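Methylmalonyl-CoA carboxyltransferase 5S subunit (Propionibacterium freudenreichii subsp. shermanii, PDB 1RQB) catalyses the transfer of a carboxyl group from the biotin of the 1.3S subunit to pyruvate, forming oxaloacetate, with one cobalt ion bound per subunit. Local coordinates at residues I296-E304 with S473-E484; V346-G354 with Y379-M390. One frame throughout, in Å; residues are numbered along the deposited sequence.

Contact 1: residues I296-E304 with S473-E484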
loop_
_atom_site.group_PDB
_atom_site.type_symbol
_atom_site.label_atom_id
_atom_site.label_comp_id
_atom_site.label_asym_id
_atom_site.label_seq_id
_atom_site.Cartn_x
_atom_site.Cartn_y
_atom_site.Cartn_z
ATOM N N ILE A 296 7.559 -17.373 -5.245
ATOM C CA ILE A 296 6.465 -18.347 -5.112
ATOM C C ILE A 296 5.083 -17.747 -5.383
ATOM O O ILE A 296 4.205 -18.425 -5.916
ATOM C CB ILE A 296 6.494 -18.952 -3.682
ATOM C CG1 ILE A 296 7.565 -20.040 -3.627
ATOM C CG2 ILE A 296 5.106 -19.454 -3.257
ATOM C CD1 ILE A 296 7.824 -20.554 -2.249
ATOM N N ARG A 297 4.876 -16.479 -5.066
ATOM C CA ARG A 297 3.530 -15.897 -5.175
ATOM C C ARG A 297 2.898 -15.979 -6.567
ATOM O O ARG A 297 1.695 -16.217 -6.675
ATOM C CB ARG A 297 3.528 -14.461 -4.670
ATOM C CG ARG A 297 2.131 -13.862 -4.621
ATOM C CD ARG A 297 2.152 -12.503 -3.973
ATOM N NE ARG A 297 0.816 -11.932 -3.929
ATOM C CZ ARG A 297 0.528 -10.775 -3.347
ATOM N NH1 ARG A 297 1.491 -10.074 -2.747
ATOM N NH2 ARG A 297 -0.712 -10.309 -3.381
ATOM N N PRO A 298 3.667 -15.783 -7.657
ATOM C CA PRO A 298 3.015 -15.862 -8.975
ATOM C C PRO A 298 2.253 -17.158 -9.267
ATOM O O PRO A 298 1.313 -17.163 -10.061
ATOM C CB PRO A 298 4.173 -15.635 -9.951
ATOM C CG PRO A 298 5.107 -14.763 -9.156
ATOM C CD PRO A 298 5.093 -15.453 -7.809
ATOM N N LYS A 299 2.651 -18.251 -8.620
ATOM C CA LYS A 299 1.997 -19.553 -8.833
ATOM C C LYS A 299 0.573 -19.572 -8.272
ATOM O O LYS A 299 -0.215 -20.454 -8.609
ATOM C CB LYS A 299 2.801 -20.682 -8.174
ATOM C CG LYS A 299 4.214 -20.838 -8.708
ATOM C CD LYS A 299 4.890 -22.107 -8.182
ATOM C CE LYS A 299 4.947 -22.173 -6.664
ATOM N NZ LYS A 299 5.694 -23.392 -6.213
ATOM N N TYR A 300 0.228 -18.597 -7.434
ATOM C CA TYR A 300 -1.102 -18.565 -6.810
ATOM C C TYR A 300 -2.002 -17.505 -7.449
ATOM O O TYR A 300 -3.026 -17.134 -6.878
ATOM C CB TYR A 300 -0.950 -18.284 -5.305
ATOM C CG TYR A 300 -0.324 -19.447 -4.567
ATOM C CD1 TYR A 300 1.066 -19.626 -4.534
ATOM C CD2 TYR A 300 -1.133 -20.418 -3.966
ATOM C CE1 TYR A 300 1.629 -20.754 -3.921
ATOM C CE2 TYR A 300 -0.585 -21.539 -3.358
ATOM C CZ TYR A 300 0.783 -21.706 -3.338
ATOM O OH TYR A 300 1.300 -22.824 -2.738
ATOM N N LYS A 301 -1.660 -17.056 -8.651
ATOM C CA LYS A 301 -2.426 -15.990 -9.313
ATOM C C LYS A 301 -3.916 -16.318 -9.441
ATOM O O LYS A 301 -4.745 -15.412 -9.387
ATOM C CB LYS A 301 -1.860 -15.688 -10.700
ATOM C CG LYS A 301 -1.971 -16.828 -11.690
ATOM C CD LYS A 301 -1.465 -16.387 -13.056
ATOM C CE LYS A 301 -2.245 -15.174 -13.557
ATOM N NZ LYS A 301 -1.784 -14.702 -14.897
ATOM N N LYS A 302 -4.277 -17.586 -9.622
ATOM C CA LYS A 302 -5.696 -17.936 -9.790
ATOM C C LYS A 302 -6.498 -17.666 -8.515
ATOM O O LYS A 302 -7.727 -17.700 -8.543
ATOM C CB LYS A 302 -5.867 -19.423 -10.160
ATOM C CG LYS A 302 -5.242 -19.879 -11.484
ATOM C CD LYS A 302 -5.846 -19.154 -12.693
ATOM C CE LYS A 302 -5.266 -19.705 -14.004
ATOM N NZ LYS A 302 -5.947 -19.120 -15.195
ATOM N N PHE A 303 -5.837 -17.411 -7.387
ATOM C CA PHE A 303 -6.586 -17.191 -6.140
ATOM C C PHE A 303 -6.449 -15.752 -5.635
ATOM O O PHE A 303 -6.930 -15.436 -4.549
ATOM C CB PHE A 303 -6.089 -18.139 -5.031
ATOM C CG PHE A 303 -6.167 -19.596 -5.389
ATOM C CD1 PHE A 303 -5.064 -20.254 -5.923
ATOM C CD2 PHE A 303 -7.350 -20.302 -5.209
ATOM C CE1 PHE A 303 -5.137 -21.603 -6.275
ATOM C CE2 PHE A 303 -7.443 -21.655 -5.558
ATOM C CZ PHE A 303 -6.338 -22.307 -6.092
ATOM N N GLU A 304 -5.826 -14.865 -6.409
ATOM C CA GLU A 304 -5.610 -13.477 -5.972
ATOM C C GLU A 304 -6.874 -12.623 -6.103
ATOM O O GLU A 304 -7.782 -12.939 -6.870
ATOM C CB GLU A 304 -4.512 -12.819 -6.812
ATOM C CG GLU A 304 -3.132 -13.427 -6.696
ATOM C CD GLU A 304 -2.301 -12.801 -5.582
ATOM O OE1 GLU A 304 -2.612 -11.665 -5.160
ATOM O OE2 GLU A 304 -1.323 -13.440 -5.141
ATOM N N SER A 473 -0.626 -29.605 -3.925
ATOM C CA SER A 473 -0.690 -28.148 -4.109
ATOM C C SER A 473 -1.740 -27.847 -5.179
ATOM O O SER A 473 -1.933 -28.626 -6.110
ATOM C CB SER A 473 0.672 -27.609 -4.549
ATOM O OG SER A 473 0.586 -26.223 -4.817
ATOM N N VAL A 474 -2.446 -26.734 -5.031
ATOM C CA VAL A 474 -3.452 -26.368 -6.037
ATOM C C VAL A 474 -2.940 -25.159 -6.824
ATOM O O VAL A 474 -3.672 -24.549 -7.600
ATOM C CB VAL A 474 -4.802 -26.028 -5.384
ATOM C CG1 VAL A 474 -5.395 -27.280 -4.768
ATOM C CG2 VAL A 474 -4.619 -24.944 -4.312
ATOM N N ALA A 475 -1.678 -24.817 -6.591
ATOM C CA ALA A 475 -1.042 -23.679 -7.270
ATOM C C ALA A 475 -0.584 -24.129 -8.658
ATOM O O ALA A 475 -0.435 -25.322 -8.918
ATOM C CB ALA A 475 0.168 -23.196 -6.462
ATOM N N LEU A 476 -0.362 -23.171 -9.543
ATOM C CA LEU A 476 0.125 -23.495 -10.891
ATOM C C LEU A 476 1.542 -24.056 -10.759
ATOM O O LEU A 476 2.273 -23.701 -9.836
ATOM C CB LEU A 476 0.162 -22.225 -11.749
ATOM C CG LEU A 476 -1.180 -21.502 -11.894
ATOM C CD1 LEU A 476 -0.970 -20.156 -12.569
ATOM C CD2 LEU A 476 -2.138 -22.363 -12.713
ATOM N N THR A 477 1.922 -24.964 -11.650
ATOM C CA THR A 477 3.296 -25.486 -11.617
ATOM C C THR A 477 4.153 -24.531 -12.449
ATOM O O THR A 477 3.622 -23.689 -13.173
ATOM C CB THR A 477 3.399 -26.885 -12.254
ATOM O OG1 THR A 477 3.009 -26.806 -13.631
ATOM C CG2 THR A 477 2.509 -27.878 -11.517
ATOM N N ASP A 478 5.470 -24.644 -12.350
ATOM C CA ASP A 478 6.334 -23.757 -13.142
ATOM C C ASP A 478 5.987 -23.913 -14.624
ATOM O O ASP A 478 5.921 -22.935 -15.369
ATOM C CB ASP A 478 7.805 -24.095 -12.899
ATOM C CG ASP A 478 8.227 -23.830 -11.467
ATOM O OD1 ASP A 478 8.029 -22.689 -10.991
ATOM O OD2 ASP A 478 8.754 -24.759 -10.816
ATOM N N ALA A 479 5.746 -25.153 -15.037
ATOM C CA ALA A 479 5.403 -25.454 -16.434
ATOM C C ALA A 479 4.117 -24.722 -16.822
ATOM O O ALA A 479 4.031 -24.116 -17.889
ATOM C CB ALA A 479 5.224 -26.954 -16.607
ATOM N N GLN A 480 3.113 -24.779 -15.955
ATOM C CA GLN A 480 1.831 -24.119 -16.246
ATOM C C GLN A 480 2.016 -22.602 -16.220
ATOM O O GLN A 480 1.408 -21.877 -17.006
ATOM C CB GLN A 480 0.777 -24.512 -15.212
ATOM C CG GLN A 480 0.460 -25.994 -15.176
ATOM C CD GLN A 480 -0.599 -26.323 -14.149
ATOM O OE1 GLN A 480 -0.397 -26.118 -12.952
ATOM N NE2 GLN A 480 -1.740 -26.833 -14.610
ATOM N N LEU A 481 2.850 -22.132 -15.302
ATOM C CA LEU A 481 3.093 -20.687 -15.185
ATOM C C LEU A 481 3.778 -20.197 -16.462
ATOM O O LEU A 481 3.322 -19.252 -17.104
ATOM C CB LEU A 481 3.967 -20.403 -13.960
ATOM C CG LEU A 481 3.845 -18.997 -13.367
ATOM C CD1 LEU A 481 2.379 -18.668 -13.121
ATOM C CD2 LEU A 481 4.640 -18.915 -12.072
ATOM N N LYS A 482 4.864 -20.872 -16.831
ATOM C CA LYS A 482 5.628 -20.514 -18.035
ATOM C C LYS A 482 4.761 -20.717 -19.280
ATOM O O LYS A 482 4.893 -19.994 -20.266
ATOM C CB LYS A 482 6.888 -21.378 -18.136
ATOM C CG LYS A 482 7.753 -21.058 -19.348
ATOM C CD LYS A 482 8.999 -21.939 -19.423
ATOM C CE LYS A 482 9.823 -21.598 -20.665
ATOM N NZ LYS A 482 11.054 -22.432 -20.799
ATOM N N ALA A 483 3.867 -21.698 -19.225
ATOM C CA ALA A 483 2.988 -22.008 -20.362
ATOM C C ALA A 483 1.960 -20.890 -20.557
ATOM O O ALA A 483 1.415 -20.723 -21.647
ATOM C CB ALA A 483 2.276 -23.332 -20.122
ATOM N N GLU A 484 1.699 -20.129 -19.502
ATOM C CA GLU A 484 0.713 -19.041 -19.575
ATOM C C GLU A 484 1.376 -17.775 -20.123
ATOM O O GLU A 484 0.697 -16.843 -20.551
ATOM C CB GLU A 484 0.126 -18.778 -18.184
ATOM C CG GLU A 484 -0.955 -17.710 -18.140
ATOM C CD GLU A 484 -1.632 -17.626 -16.784
ATOM O OE1 GLU A 484 -0.934 -17.346 -15.781
ATOM O OE2 GLU A 484 -2.862 -17.844 -16.724
HETATM O O HOH W 1 3.580 -25.342 -7.876
#

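Contact 2: residues V346-G354 with Y379-M390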
loop_
_atom_site.group_PDB
_atom_site.type_symbol
_atom_site.label_atom_id
_atom_site.label_comp_id
_atom_site.label_asym_id
_atom_site.label_seq_id
_atom_site.Cartn_x
_atom_site.Cartn_y
_atom_site.Cartn_z
ATOM N N VAL A 346 -28.464 -3.658 5.307
ATOM C CA VAL A 346 -27.412 -4.210 6.173
ATOM C C VAL A 346 -27.374 -3.468 7.511
ATOM O O VAL A 346 -27.434 -4.083 8.575
ATOM C CB VAL A 346 -26.021 -4.140 5.497
ATOM C CG1 VAL A 346 -24.925 -4.352 6.535
ATOM C CG2 VAL A 346 -25.918 -5.204 4.411
ATOM N N PRO A 347 -27.260 -2.130 7.481
ATOM C CA PRO A 347 -27.227 -1.396 8.749
ATOM C C PRO A 347 -28.417 -1.709 9.660
ATOM O O PRO A 347 -28.272 -1.808 10.877
ATOM C CB PRO A 347 -27.220 0.060 8.298
ATOM C CG PRO A 347 -26.398 -0.008 7.045
ATOM C CD PRO A 347 -26.948 -1.239 6.350
ATOM N N ARG A 348 -29.598 -1.865 9.064
ATOM C CA ARG A 348 -30.802 -2.149 9.858
ATOM C C ARG A 348 -30.717 -3.541 10.488
ATOM O O ARG A 348 -31.022 -3.706 11.668
ATOM C CB ARG A 348 -32.069 -1.986 9.000
ATOM C CG ARG A 348 -32.345 -0.516 8.638
ATOM C CD ARG A 348 -33.655 -0.303 7.861
ATOM N NE ARG A 348 -33.612 -0.840 6.507
ATOM C CZ ARG A 348 -33.538 -0.088 5.410
ATOM N NH1 ARG A 348 -33.502 1.237 5.511
ATOM N NH2 ARG A 348 -33.496 -0.658 4.213
ATOM N N VAL A 349 -30.289 -4.530 9.714
ATOM C CA VAL A 349 -30.147 -5.902 10.223
ATOM C C VAL A 349 -29.072 -5.933 11.311
ATOM O O VAL A 349 -29.255 -6.527 12.373
ATOM C CB VAL A 349 -29.714 -6.871 9.100
ATOM C CG1 VAL A 349 -29.490 -8.266 9.671
ATOM C CG2 VAL A 349 -30.767 -6.907 8.003
ATOM N N ARG A 350 -27.940 -5.290 11.036
ATOM C CA ARG A 350 -26.838 -5.269 12.008
ATOM C C ARG A 350 -27.335 -4.714 13.344
ATOM O O ARG A 350 -27.058 -5.272 14.404
ATOM C CB ARG A 350 -25.675 -4.410 11.506
ATOM C CG ARG A 350 -24.502 -4.437 12.473
ATOM C CD ARG A 350 -23.328 -3.586 12.031
ATOM N NE ARG A 350 -22.230 -3.752 12.980
ATOM C CZ ARG A 350 -21.223 -2.899 13.130
ATOM N NH1 ARG A 350 -21.160 -1.801 12.391
ATOM N NH2 ARG A 350 -20.284 -3.143 14.037
ATOM N N LYS A 351 -28.062 -3.606 13.278
ATOM C CA LYS A 351 -28.603 -2.959 14.483
ATOM C C LYS A 351 -29.523 -3.930 15.226
ATOM O O LYS A 351 -29.454 -4.055 16.447
ATOM C CB LYS A 351 -29.391 -1.700 14.099
ATOM C CG LYS A 351 -30.116 -1.036 15.259
ATOM C CD LYS A 351 -30.873 0.202 14.780
ATOM C CE LYS A 351 -31.693 0.833 15.902
ATOM N NZ LYS A 351 -30.862 1.144 17.095
ATOM N N ALA A 352 -30.382 -4.616 14.483
ATOM C CA ALA A 352 -31.323 -5.561 15.100
ATOM C C ALA A 352 -30.565 -6.662 15.845
ATOM O O ALA A 352 -31.008 -7.133 16.892
ATOM C CB ALA A 352 -32.217 -6.178 14.028
ATOM N N ALA A 353 -29.412 -7.057 15.310
ATOM C CA ALA A 353 -28.616 -8.138 15.906
ATOM C C ALA A 353 -27.729 -7.622 17.042
ATOM O O ALA A 353 -26.905 -8.364 17.576
ATOM C CB ALA A 353 -27.766 -8.802 14.831
ATOM N N GLY A 354 -27.879 -6.358 17.416
ATOM C CA GLY A 354 -27.065 -5.835 18.500
ATOM C C GLY A 354 -25.704 -5.268 18.122
ATOM O O GLY A 354 -24.805 -5.209 18.959
ATOM N N TYR A 379 -37.728 -9.688 7.536
ATOM C CA TYR A 379 -37.708 -10.863 8.419
ATOM C C TYR A 379 -38.860 -11.829 8.133
ATOM O O TYR A 379 -39.332 -12.512 9.039
ATOM C CB TYR A 379 -37.742 -10.414 9.882
ATOM C CG TYR A 379 -36.620 -9.462 10.207
ATOM C CD1 TYR A 379 -36.880 -8.137 10.551
ATOM C CD2 TYR A 379 -35.288 -9.866 10.092
ATOM C CE1 TYR A 379 -35.840 -7.232 10.764
ATOM C CE2 TYR A 379 -34.240 -8.970 10.305
ATOM C CZ TYR A 379 -34.523 -7.657 10.635
ATOM O OH TYR A 379 -33.495 -6.763 10.811
ATOM N N LYS A 380 -39.315 -11.896 6.885
ATOM C CA LYS A 380 -40.388 -12.842 6.549
ATOM C C LYS A 380 -39.802 -14.251 6.651
ATOM O O LYS A 380 -40.415 -15.164 7.204
ATOM C CB LYS A 380 -40.903 -12.599 5.129
ATOM C CG LYS A 380 -41.986 -13.581 4.696
ATOM C CD LYS A 380 -42.472 -13.313 3.276
ATOM C CE LYS A 380 -43.538 -14.312 2.860
ATOM N NZ LYS A 380 -44.684 -14.314 3.814
ATOM N N ARG A 381 -38.595 -14.388 6.113
ATOM C CA ARG A 381 -37.846 -15.652 6.142
ATOM C C ARG A 381 -36.457 -15.384 6.726
ATOM O O ARG A 381 -35.661 -14.641 6.153
ATOM C CB ARG A 381 -37.689 -16.236 4.736
ATOM C CG ARG A 381 -36.873 -17.524 4.729
ATOM C CD ARG A 381 -36.652 -18.082 3.331
ATOM N NE ARG A 381 -35.823 -19.289 3.362
ATOM C CZ ARG A 381 -35.420 -19.955 2.283
ATOM N NH1 ARG A 381 -35.766 -19.542 1.070
ATOM N NH2 ARG A 381 -34.668 -21.040 2.417
HETATM N N MSE A 382 -36.179 -15.989 7.874
HETATM C CA MSE A 382 -34.878 -15.825 8.535
HETATM C C MSE A 382 -34.073 -17.119 8.411
HETATM O O MSE A 382 -34.609 -18.215 8.561
HETATM C CB MSE A 382 -35.065 -15.514 10.020
HETATM C CG MSE A 382 -35.765 -14.211 10.319
HETATM SE SE MSE A 382 -36.071 -13.996 12.216
HETATM C CE MSE A 382 -34.468 -14.812 12.885
ATOM N N THR A 383 -32.784 -16.984 8.130
ATOM C CA THR A 383 -31.922 -18.170 8.035
ATOM C C THR A 383 -31.810 -18.771 9.438
ATOM O O THR A 383 -32.087 -18.100 10.432
ATOM C CB THR A 383 -30.518 -17.796 7.545
ATOM O OG1 THR A 383 -29.862 -17.003 8.539
ATOM C CG2 THR A 383 -30.606 -16.993 6.260
ATOM N N GLY A 384 -31.412 -20.034 9.523
ATOM C CA GLY A 384 -31.288 -20.661 10.826
ATOM C C GLY A 384 -30.202 -20.005 11.659
ATOM O O GLY A 384 -30.310 -19.911 12.879
ATOM N N GLU A 385 -29.155 -19.545 10.984
ATOM C CA GLU A 385 -28.018 -18.897 11.654
ATOM C C GLU A 385 -28.457 -17.544 12.217
ATOM O O GLU A 385 -28.127 -17.203 13.351
ATOM C CB GLU A 385 -26.861 -18.688 10.671
ATOM C CG GLU A 385 -26.334 -19.963 10.015
ATOM C CD GLU A 385 -27.339 -20.594 9.058
ATOM O OE1 GLU A 385 -27.855 -19.876 8.172
ATOM O OE2 GLU A 385 -27.609 -21.809 9.185
ATOM N N PHE A 386 -29.198 -16.770 11.429
ATOM C CA PHE A 386 -29.640 -15.452 11.908
ATOM C C PHE A 386 -30.560 -15.639 13.114
ATOM O O PHE A 386 -30.473 -14.902 14.096
ATOM C CB PHE A 386 -30.394 -14.668 10.834
ATOM C CG PHE A 386 -30.765 -13.277 11.267
ATOM C CD1 PHE A 386 -29.798 -12.275 11.337
ATOM C CD2 PHE A 386 -32.061 -12.981 11.665
ATOM C CE1 PHE A 386 -30.122 -10.996 11.804
ATOM C CE2 PHE A 386 -32.397 -11.709 12.134
ATOM C CZ PHE A 386 -31.426 -10.714 12.205
ATOM N N ALA A 387 -31.437 -16.632 13.025
ATOM C CA ALA A 387 -32.368 -16.921 14.126
ATOM C C ALA A 387 -31.569 -17.227 15.395
ATOM O O ALA A 387 -31.930 -16.786 16.485
ATOM C CB ALA A 387 -33.248 -18.109 13.769
ATOM N N ASP A 388 -30.481 -17.977 15.248
ATOM C CA ASP A 388 -29.645 -18.358 16.397
ATOM C C ASP A 388 -28.993 -17.122 17.020
ATOM O O ASP A 388 -28.910 -17.014 18.243
ATOM C CB ASP A 388 -28.571 -19.368 15.971
ATOM C CG ASP A 388 -29.043 -20.813 16.092
ATOM O OD1 ASP A 388 -28.342 -21.714 15.585
ATOM O OD2 ASP A 388 -30.106 -21.052 16.703
ATOM N N ILE A 389 -28.514 -16.199 16.187
ATOM C CA ILE A 389 -27.901 -14.972 16.715
ATOM C C ILE A 389 -28.946 -14.190 17.516
ATOM O O ILE A 389 -28.699 -13.781 18.649
ATOM C CB ILE A 389 -27.383 -14.044 15.590
ATOM C CG1 ILE A 389 -26.214 -14.702 14.857
ATOM C CG2 ILE A 389 -26.942 -12.714 16.183
ATOM C CD1 ILE A 389 -25.588 -13.833 13.779
HETATM N N MSE A 390 -30.122 -14.002 16.925
HETATM C CA MSE A 390 -31.196 -13.235 17.574
HETATM C C MSE A 390 -31.639 -13.897 18.880
HETATM O O MSE A 390 -32.035 -13.207 19.818
HETATM C CB MSE A 390 -32.408 -13.098 16.645
HETATM C CG MSE A 390 -32.153 -12.303 15.374
HETATM SE SE MSE A 390 -31.591 -10.482 15.760
HETATM C CE MSE A 390 -32.856 -10.052 17.163
#

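Contact 1: residues I296-E304 with S473-E484
The ring of Tyr-300 carries the methyl of Ala-475 on one face: CB lies 3.6 Å from the ring centroid and 16° off the normal, a CH-pi contact displaced toward the rim, while Ile-296 O lies at the ring's edge, in plane. Phe-303 is approached differently, with Val-474 O at its edge, in plane, 3.5 Å from CE1; separately, CZ makes an apolar contact with Val-474 CG2 at 3.6 Å. The Tyr-300 hydroxyl is hydrogen-bonded to Asp-48 and to the backbone N of Ala-45, which holds the hydroxyl end of the ring. With an alanine here the ring and hydroxyl are gone; a gap would probably open over the Ala-475 methyl, and Ala-45 N and Asp-48 OD2 would be likely to lack this partner, though Asp-48 keeps Lys-299. Between the backbones, Leu-476 N donates to Lys-299 O (2.9 Å, N-H...O 160°). The contact joins the 3-10 turns that follow helix 283-296, next to the TIM barrel, to the last modelled helix, 478-484, which begins with a capping box: Gln-480 N binds Thr-477 OG1 and Thr-477 N binds Gln-480 OE1. From that helix Leu-481 sends CD2 against Pro-298 CB (3.9 Å) and Lys-299 CG. The Lys-299 chain runs past Leu-476 O, and its NZ forms a salt bridge with Asp-48. Lys-301, its CG placed between N and the carbonyl carbon (chi1 65°), lays CG on Leu-476 CD1 at 3.6 Å. Glu-484 pairs with Lys-301 and, at longer range, Lys-302, but it is poorly ordered and its OE1 sits implausibly close to Lys-301 CD, so the detail of both salt bridges is doubtful.

Contact 2: residues V346-G354 with Y379-M390
Selenomethionine Met-390 folds its tip back against the end of a helix: SE lies 3.8 Å from Ala-353 CA, and the terminal methyl CE is 3.5 Å from Ala-352 O. Bends at chi2 (-60°) and chi3 (-44°) turn the chain end onto that backbone. No hydrogen bond crosses between the two segments, so the contact rests on van der Waals packing of side chains on side chains and on the helix backbone. The Tyr-379 hydroxyl packs this way, its OH 3.5 Å from both Val-349 CA and Ala-352 CB. Val-349 divides its branches between two aromatic residues: CG1, anti to N (chi1 176°), meets Phe-386 CE1 at 3.5 Å, whereas CG2 faces the Tyr-379 hydroxyl at 3.9 Å. Both segments belong to the conserved carboxylase domain, where helix 339-352 packs against helix 384-390. The first helix ends in a Schellman motif with Gly-354, at positive phi, as its C-prime residue: the next backbone N bonds to Arg-350 O, and Gly-354 N to Lys-351 O is the inner bond. The second starts at Thr-383, whose OG1 accepts from Phe-386 N as an N-cap, at the start of the turn that carries the Phe-386 ring. Ala-353, just past the helix, offers its small CB to Ile-389 CG2 at 4.2 Å and, more loosely, to Phe-386 CE1 at 4.4 Å. Helix 403-413 adds a further layer, with Val-405 touching both Tyr-379 and Met-390, while Ile-365 of helix 362-376 packs on Ile-389.

Overall arrangement
Contact 2 is nested in sequence inside the loop closed by contact 1, yet the two do not touch: their centres are 40 Å apart and their nearest atoms about 23 Å. They differ in character. Contact 1 is a surface contact, centred 26 Å from the middle of the chain, whereas contact 2 is buried, centred at 22 Å, and lies away from the annotated sites. Contact 1 is the one nearer the substrate region, since the Tyr-300 side chain is about 7 Å from that of His-36, a substrate-binding residue close in sequence to the cobalt ligand Asp-34. No other subunit of the dimer touches either contact.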